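Local coordinates for protein uracil-DNA glycosylase (Nitratifractor salsuginis, PDB 5X3G) that belongs to the uracil-DNA glycosylase superfamily, an alpha/beta fold in which helices and loops surround a central parallel beta sheet, at residues Y90-G95 with E157-S162; I120-V125 with E240-L245. All blocks are in the same frame, centred on the assembly; numbering follows the deposited sequence.

Contact 1 (Y90-G95 with E157-S162)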
loop_
_atom_site.group_PDB
_atom_site.type_symbol
_atom_site.label_atom_id
_atom_site.label_comp_id
_atom_site.label_asym_id
_atom_site.label_seq_id
_atom_site.Cartn_x
_atom_site.Cartn_y
_atom_site.Cartn_z
ATOM N N TYR A 90 2.947 2.556 4.182
ATOM C CA TYR A 90 2.342 2.230 2.899
ATOM C C TYR A 90 2.155 0.727 2.793
ATOM O O TYR A 90 3.030 -0.045 3.197
ATOM C CB TYR A 90 3.208 2.692 1.719
ATOM C CG TYR A 90 3.432 4.179 1.632
ATOM C CD1 TYR A 90 2.489 5.009 1.045
ATOM C CD2 TYR A 90 4.603 4.752 2.109
ATOM C CE1 TYR A 90 2.695 6.371 0.950
ATOM C CE2 TYR A 90 4.822 6.115 2.020
ATOM C CZ TYR A 90 3.862 6.920 1.439
ATOM O OH TYR A 90 4.077 8.276 1.344
ATOM N N ALA A 91 1.019 0.318 2.242
ATOM C CA ALA A 91 0.885 -1.060 1.802
ATOM C C ALA A 91 1.890 -1.343 0.693
ATOM O O ALA A 91 2.230 -0.464 -0.106
ATOM C CB ALA A 91 -0.539 -1.332 1.313
ATOM N N PHE A 92 2.406 -2.573 0.687
ATOM C CA PHE A 92 3.206 -3.113 -0.408
ATOM C C PHE A 92 4.612 -2.523 -0.491
ATOM O O PHE A 92 5.546 -3.225 -0.889
ATOM C CB PHE A 92 2.481 -2.921 -1.744
ATOM C CG PHE A 92 2.888 -3.908 -2.796
ATOM C CD1 PHE A 92 3.058 -5.243 -2.470
ATOM C CD2 PHE A 92 3.093 -3.510 -4.105
ATOM C CE1 PHE A 92 3.432 -6.161 -3.425
ATOM C CE2 PHE A 92 3.468 -4.425 -5.069
ATOM C CZ PHE A 92 3.637 -5.754 -4.728
ATOM N N ILE A 93 4.786 -1.255 -0.127
ATOM C CA ILE A 93 6.085 -0.599 -0.256
ATOM C C ILE A 93 6.962 -0.985 0.928
ATOM O O ILE A 93 6.668 -0.633 2.076
ATOM C CB ILE A 93 5.935 0.925 -0.347
ATOM C CG1 ILE A 93 4.986 1.301 -1.481
ATOM C CG2 ILE A 93 7.286 1.570 -0.583
ATOM C CD1 ILE A 93 5.446 0.842 -2.849
ATOM N N ASP A 94 8.057 -1.684 0.647
ATOM C CA ASP A 94 8.981 -2.128 1.683
ATOM C C ASP A 94 10.080 -1.086 1.859
ATOM O O ASP A 94 10.874 -0.849 0.941
ATOM C CB ASP A 94 9.575 -3.492 1.328
ATOM C CG ASP A 94 10.322 -4.126 2.488
ATOM O OD1 ASP A 94 11.087 -3.419 3.174
ATOM O OD2 ASP A 94 10.143 -5.340 2.722
ATOM N N GLY A 95 10.140 -0.487 3.048
ATOM C CA GLY A 95 11.101 0.559 3.346
ATOM C C GLY A 95 12.550 0.113 3.365
ATOM O O GLY A 95 13.435 0.973 3.415
ATOM N N GLU A 157 5.801 6.890 -5.442
ATOM C CA GLU A 157 5.288 8.131 -6.015
ATOM C C GLU A 157 4.489 7.871 -7.284
ATOM O O GLU A 157 3.494 8.553 -7.548
ATOM C CB GLU A 157 6.444 9.089 -6.306
ATOM C CG GLU A 157 7.099 9.676 -5.068
ATOM C CD GLU A 157 8.350 10.468 -5.394
ATOM O OE1 GLU A 157 8.946 10.234 -6.467
ATOM O OE2 GLU A 157 8.740 11.327 -4.576
ATOM N N ASN A 158 4.910 6.890 -8.086
ATOM C CA ASN A 158 4.174 6.568 -9.304
ATOM C C ASN A 158 2.858 5.865 -8.997
ATOM O O ASN A 158 1.872 6.067 -9.715
ATOM C CB ASN A 158 5.029 5.708 -10.234
ATOM C CG ASN A 158 6.144 6.492 -10.896
ATOM O OD1 ASN A 158 6.164 7.726 -10.860
ATOM N ND2 ASN A 158 7.071 5.779 -11.521
ATOM N N PHE A 159 2.824 5.023 -7.959
ATOM C CA PHE A 159 1.545 4.524 -7.463
ATOM C C PHE A 159 0.602 5.679 -7.166
ATOM O O PHE A 159 -0.567 5.669 -7.570
ATOM C CB PHE A 159 1.741 3.685 -6.200
ATOM C CG PHE A 159 1.983 2.229 -6.457
ATOM C CD1 PHE A 159 1.005 1.440 -7.039
ATOM C CD2 PHE A 159 3.175 1.639 -6.076
ATOM C CE1 PHE A 159 1.225 0.094 -7.260
ATOM C CE2 PHE A 159 3.401 0.298 -6.292
ATOM C CZ PHE A 159 2.422 -0.479 -6.885
ATOM N N GLU A 160 1.102 6.692 -6.452
ATOM C CA GLU A 160 0.237 7.808 -6.084
ATOM C C GLU A 160 -0.158 8.649 -7.296
ATOM O O GLU A 160 -1.285 9.154 -7.352
ATOM C CB GLU A 160 0.916 8.661 -5.016
ATOM C CG GLU A 160 1.057 7.924 -3.691
ATOM C CD GLU A 160 1.754 8.736 -2.624
ATOM O OE1 GLU A 160 2.764 9.395 -2.945
ATOM O OE2 GLU A 160 1.293 8.709 -1.462
ATOM N N ARG A 161 0.740 8.801 -8.274
ATOM C CA ARG A 161 0.383 9.496 -9.508
ATOM C C ARG A 161 -0.778 8.814 -10.212
ATOM O O ARG A 161 -1.615 9.486 -10.825
ATOM C CB ARG A 161 1.584 9.572 -10.453
ATOM C CG ARG A 161 2.646 10.591 -10.082
ATOM C CD ARG A 161 3.673 10.696 -11.197
ATOM N NE ARG A 161 4.591 11.816 -11.026
ATOM C CZ ARG A 161 5.733 11.749 -10.352
ATOM N NH1 ARG A 161 6.095 10.612 -9.776
ATOM N NH2 ARG A 161 6.512 12.818 -10.253
ATOM N N SER A 162 -0.842 7.487 -10.134
ATOM C CA SER A 162 -1.927 6.719 -10.721
ATOM C C SER A 162 -3.150 6.647 -9.816
ATOM O O SER A 162 -4.098 5.924 -10.138
ATOM C CB SER A 162 -1.438 5.310 -11.064
ATOM O OG SER A 162 -0.415 5.365 -12.047
#
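Phe159 carries the apolar half of this contact. Its ring reaches from the last turn of helix 152-161 to two side chains of the loop 90-95. Ile93 CD1 lies 4.0 Å from Phe159 CD2 and equally near CE2, so one methyl sits beside the CD2-CE2 bond. It gets there because Ile93 CG1 stands anti to its own carbonyl carbon (chi1 -55°). The two side chains run past each other in opposite directions. Phe92 meets the same ring at another point. Its CD2 is 4.2 Å from Phe159 CZ, and these side chains cross at about a right angle. Phe159 CZ lies at the edge of the Phe92 ring, near its plane.

Phe92 also makes an edge-to-face pair with Phe119 of helix 114-126. Ile93 and Phe159 both extend to strand 164-168, where they touch Leu166 and Val164.

The polar half is made by Tyr90 and Glu160. Glu160 OE2 lies at the edge of the tyrosine ring, 3.6 Å from Tyr90 CE1. The phenol oxygen is near as well, with Tyr90 OH 4.0 Å from Glu160 OE2. The carboxylate plane is turned 81° from the ring plane. Beyond CG the glutamate chain is extended, which carries the carboxylate to the rim of the ring. The other carboxylate oxygen, OE1, forms a salt bridge with Arg156, one helical turn earlier.

No hydrogen bond joins the two segments. The loop and the helix therefore meet through apolar contacts and a carboxylate at a ring edge. The edge carbon bears a slightly positive hydrogen, so this approach is probably mildly favourable. The salt bridge with Arg156 probably helps to stabilise the charge of Glu160.

Contact 2 (I120-V125 with E240-L245)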
loop_
_atom_site.group_PDB
_atom_site.type_symbol
_atom_site.label_atom_id
_atom_site.label_comp_id
_atom_site.label_asym_id
_atom_site.label_seq_id
_atom_site.Cartn_x
_atom_site.Cartn_y
_atom_site.Cartn_z
ATOM N N ILE A 120 7.762 -6.188 -9.775
ATOM C CA ILE A 120 8.614 -5.371 -10.629
ATOM C C ILE A 120 8.929 -6.101 -11.928
ATOM O O ILE A 120 8.915 -5.499 -13.011
ATOM C CB ILE A 120 9.894 -4.970 -9.875
ATOM C CG1 ILE A 120 9.570 -3.964 -8.765
ATOM C CG2 ILE A 120 10.923 -4.407 -10.841
ATOM C CD1 ILE A 120 10.731 -3.700 -7.833
ATOM N N LYS A 121 9.210 -7.405 -11.851
ATOM C CA LYS A 121 9.359 -8.179 -13.082
ATOM C C LYS A 121 8.083 -8.132 -13.920
ATOM O O LYS A 121 8.143 -7.992 -15.148
ATOM C CB LYS A 121 9.734 -9.625 -12.759
ATOM C CG LYS A 121 11.142 -9.805 -12.229
ATOM C CD LYS A 121 11.421 -11.271 -11.953
ATOM C CE LYS A 121 12.779 -11.468 -11.314
ATOM N NZ LYS A 121 13.055 -12.914 -11.081
HETATM N N MSE A 122 6.924 -8.260 -13.275
HETATM C CA MSE A 122 5.618 -8.181 -13.936
HETATM C C MSE A 122 5.481 -6.857 -14.681
HETATM O O MSE A 122 5.052 -6.833 -15.832
HETATM C CB MSE A 122 4.476 -8.345 -12.910
HETATM C CG MSE A 122 3.038 -8.275 -13.477
HETATM SE SE MSE A 122 2.413 -6.474 -13.953
HETATM C CE MSE A 122 2.395 -5.662 -12.181
ATOM N N ALA A 123 5.842 -5.757 -14.015
ATOM C CA ALA A 123 5.733 -4.449 -14.649
ATOM C C ALA A 123 6.700 -4.319 -15.819
ATOM O O ALA A 123 6.360 -3.724 -16.849
ATOM C CB ALA A 123 5.974 -3.346 -13.621
ATOM N N LEU A 124 7.908 -4.877 -15.684
ATOM C CA LEU A 124 8.848 -4.874 -16.800
ATOM C C LEU A 124 8.311 -5.661 -17.988
ATOM O O LEU A 124 8.581 -5.303 -19.140
ATOM C CB LEU A 124 10.195 -5.439 -16.355
ATOM C CG LEU A 124 11.039 -4.557 -15.437
ATOM C CD1 LEU A 124 12.273 -5.315 -14.965
ATOM C CD2 LEU A 124 11.421 -3.253 -16.149
ATOM N N VAL A 125 7.557 -6.734 -17.739
ATOM C CA VAL A 125 6.957 -7.478 -18.843
ATOM C C VAL A 125 5.818 -6.682 -19.468
ATOM O O VAL A 125 5.741 -6.532 -20.693
ATOM C CB VAL A 125 6.477 -8.860 -18.365
ATOM C CG1 VAL A 125 5.676 -9.555 -19.464
ATOM C CG2 VAL A 125 7.657 -9.713 -17.932
ATOM N N GLU A 240 -1.738 -12.192 -16.846
ATOM C CA GLU A 240 -2.152 -11.182 -17.817
ATOM C C GLU A 240 -3.205 -10.235 -17.251
ATOM O O GLU A 240 -3.317 -9.092 -17.713
ATOM C CB GLU A 240 -2.650 -11.867 -19.089
ATOM C CG GLU A 240 -1.546 -12.631 -19.807
ATOM C CD GLU A 240 -2.055 -13.513 -20.931
ATOM O OE1 GLU A 240 -3.287 -13.612 -21.108
ATOM O OE2 GLU A 240 -1.213 -14.109 -21.635
ATOM N N LYS A 241 -3.980 -10.678 -16.257
ATOM C CA LYS A 241 -4.882 -9.753 -15.580
ATOM C C LYS A 241 -4.092 -8.656 -14.878
ATOM O O LYS A 241 -4.503 -7.486 -14.863
ATOM C CB LYS A 241 -5.774 -10.510 -14.593
ATOM C CG LYS A 241 -6.901 -9.676 -14.005
ATOM C CD LYS A 241 -7.833 -10.511 -13.133
ATOM C CE LYS A 241 -9.124 -9.758 -12.838
ATOM N NZ LYS A 241 -10.034 -10.530 -11.945
ATOM N N ALA A 242 -2.932 -9.014 -14.316
ATOM C CA ALA A 242 -2.033 -8.013 -13.755
ATOM C C ALA A 242 -1.486 -7.092 -14.839
ATOM O O ALA A 242 -1.416 -5.873 -14.643
ATOM C CB ALA A 242 -0.891 -8.694 -13.002
ATOM N N TRP A 243 -1.089 -7.654 -15.988
ATOM C CA TRP A 243 -0.624 -6.821 -17.094
ATOM C C TRP A 243 -1.668 -5.786 -17.481
ATOM O O TRP A 243 -1.334 -4.629 -17.761
ATOM C CB TRP A 243 -0.300 -7.667 -18.323
ATOM C CG TRP A 243 0.712 -8.748 -18.157
ATOM C CD1 TRP A 243 1.462 -9.033 -17.053
ATOM C CD2 TRP A 243 1.085 -9.698 -19.155
ATOM N NE1 TRP A 243 2.280 -10.112 -17.307
ATOM C CE2 TRP A 243 2.066 -10.536 -18.593
ATOM C CE3 TRP A 243 0.683 -9.918 -20.475
ATOM C CZ2 TRP A 243 2.649 -11.581 -19.306
ATOM C CZ3 TRP A 243 1.261 -10.953 -21.181
ATOM C CH2 TRP A 243 2.233 -11.772 -20.597
ATOM N N GLU A 244 -2.939 -6.189 -17.528
ATOM C CA GLU A 244 -3.967 -5.253 -17.959
ATOM C C GLU A 244 -4.315 -4.243 -16.874
ATOM O O GLU A 244 -4.636 -3.091 -17.190
ATOM C CB GLU A 244 -5.220 -6.006 -18.408
ATOM C CG GLU A 244 -6.299 -5.085 -18.958
ATOM C CD GLU A 244 -7.431 -5.830 -19.633
ATOM O OE1 GLU A 244 -7.368 -7.074 -19.705
ATOM O OE2 GLU A 244 -8.387 -5.167 -20.091
ATOM N N LEU A 245 -4.250 -4.634 -15.599
ATOM C CA LEU A 245 -4.550 -3.665 -14.549
ATOM C C LEU A 245 -3.422 -2.649 -14.381
ATOM O O LEU A 245 -3.662 -1.437 -14.386
ATOM C CB LEU A 245 -4.825 -4.380 -13.226
ATOM C CG LEU A 245 -4.985 -3.448 -12.021
ATOM C CD1 LEU A 245 -6.110 -2.454 -12.254
ATOM C CD2 LEU A 245 -5.242 -4.247 -10.758
#
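A helix-helix crossing brings selenomethionine Met122 and Val125 of helix 114-126 against Ala242 and Trp243 of helix 240-246. The axes of the two short segments approach to 9.6 Å and cross at -70°. Val125 points at the partner helix from its CB on, whereas Met122 reaches it with the outer part of its side chain.

With chi1 at 180°, CG of Met122 lies opposite the backbone N, and the side chain reaches across to helix 240-246. There it touches two residues. Ala242 CB is 4.0 Å from Met122 CG. Trp243 CD1 is equally far from Met122 CG, which lies at the edge of the indole and in its plane. The bend at chi2 places Met122 SE 3.9 Å from Ala242 O. The selenium is 5.2 Å from the centroid of the five-membered ring of Trp243, at the ring edge.

This is a Met-aromatic contact in its edge-on form, with selenium in place of sulfur. In this alpha/beta fold helix 240-246 packs on the parallel sheet, where Ala242 touches Leu228 of outermost strand 225-228.

Val125 approaches the indole from a different direction. Its CG1 sits 3.5 Å above the ring plane, offset toward the rim, and is 3.6 Å from Trp243 CZ2. On the opposite face lies Glu240 CG of the tryptophan's own helix, also displaced toward the rim. The indole is thus held between two aliphatic carbons. Trp243 NE1 gives its hydrogen to Ile237 O, just before the helix, which helps to fix the rotation of the ring.

In the fold
The centres of contacts 1 and 2 are 16 Å apart. Their nearest atoms are about 7 Å apart, so they do not touch. Their segments alternate along the chain: 90-95, 120-125, 157-162, then 240-245. Each contact thus joins regions distant in sequence, and the two connections interleave. Contact 1 lies near the centre of the chain, beside edge strand 164-168. Contact 2 is about 17 Å from that centre, and its helix 240-246 borders strand 225-228 at the other edge of the parallel sheet. Helix 114-126 links them: it carries one segment of contact 2, and its earlier part touches the loop of contact 1.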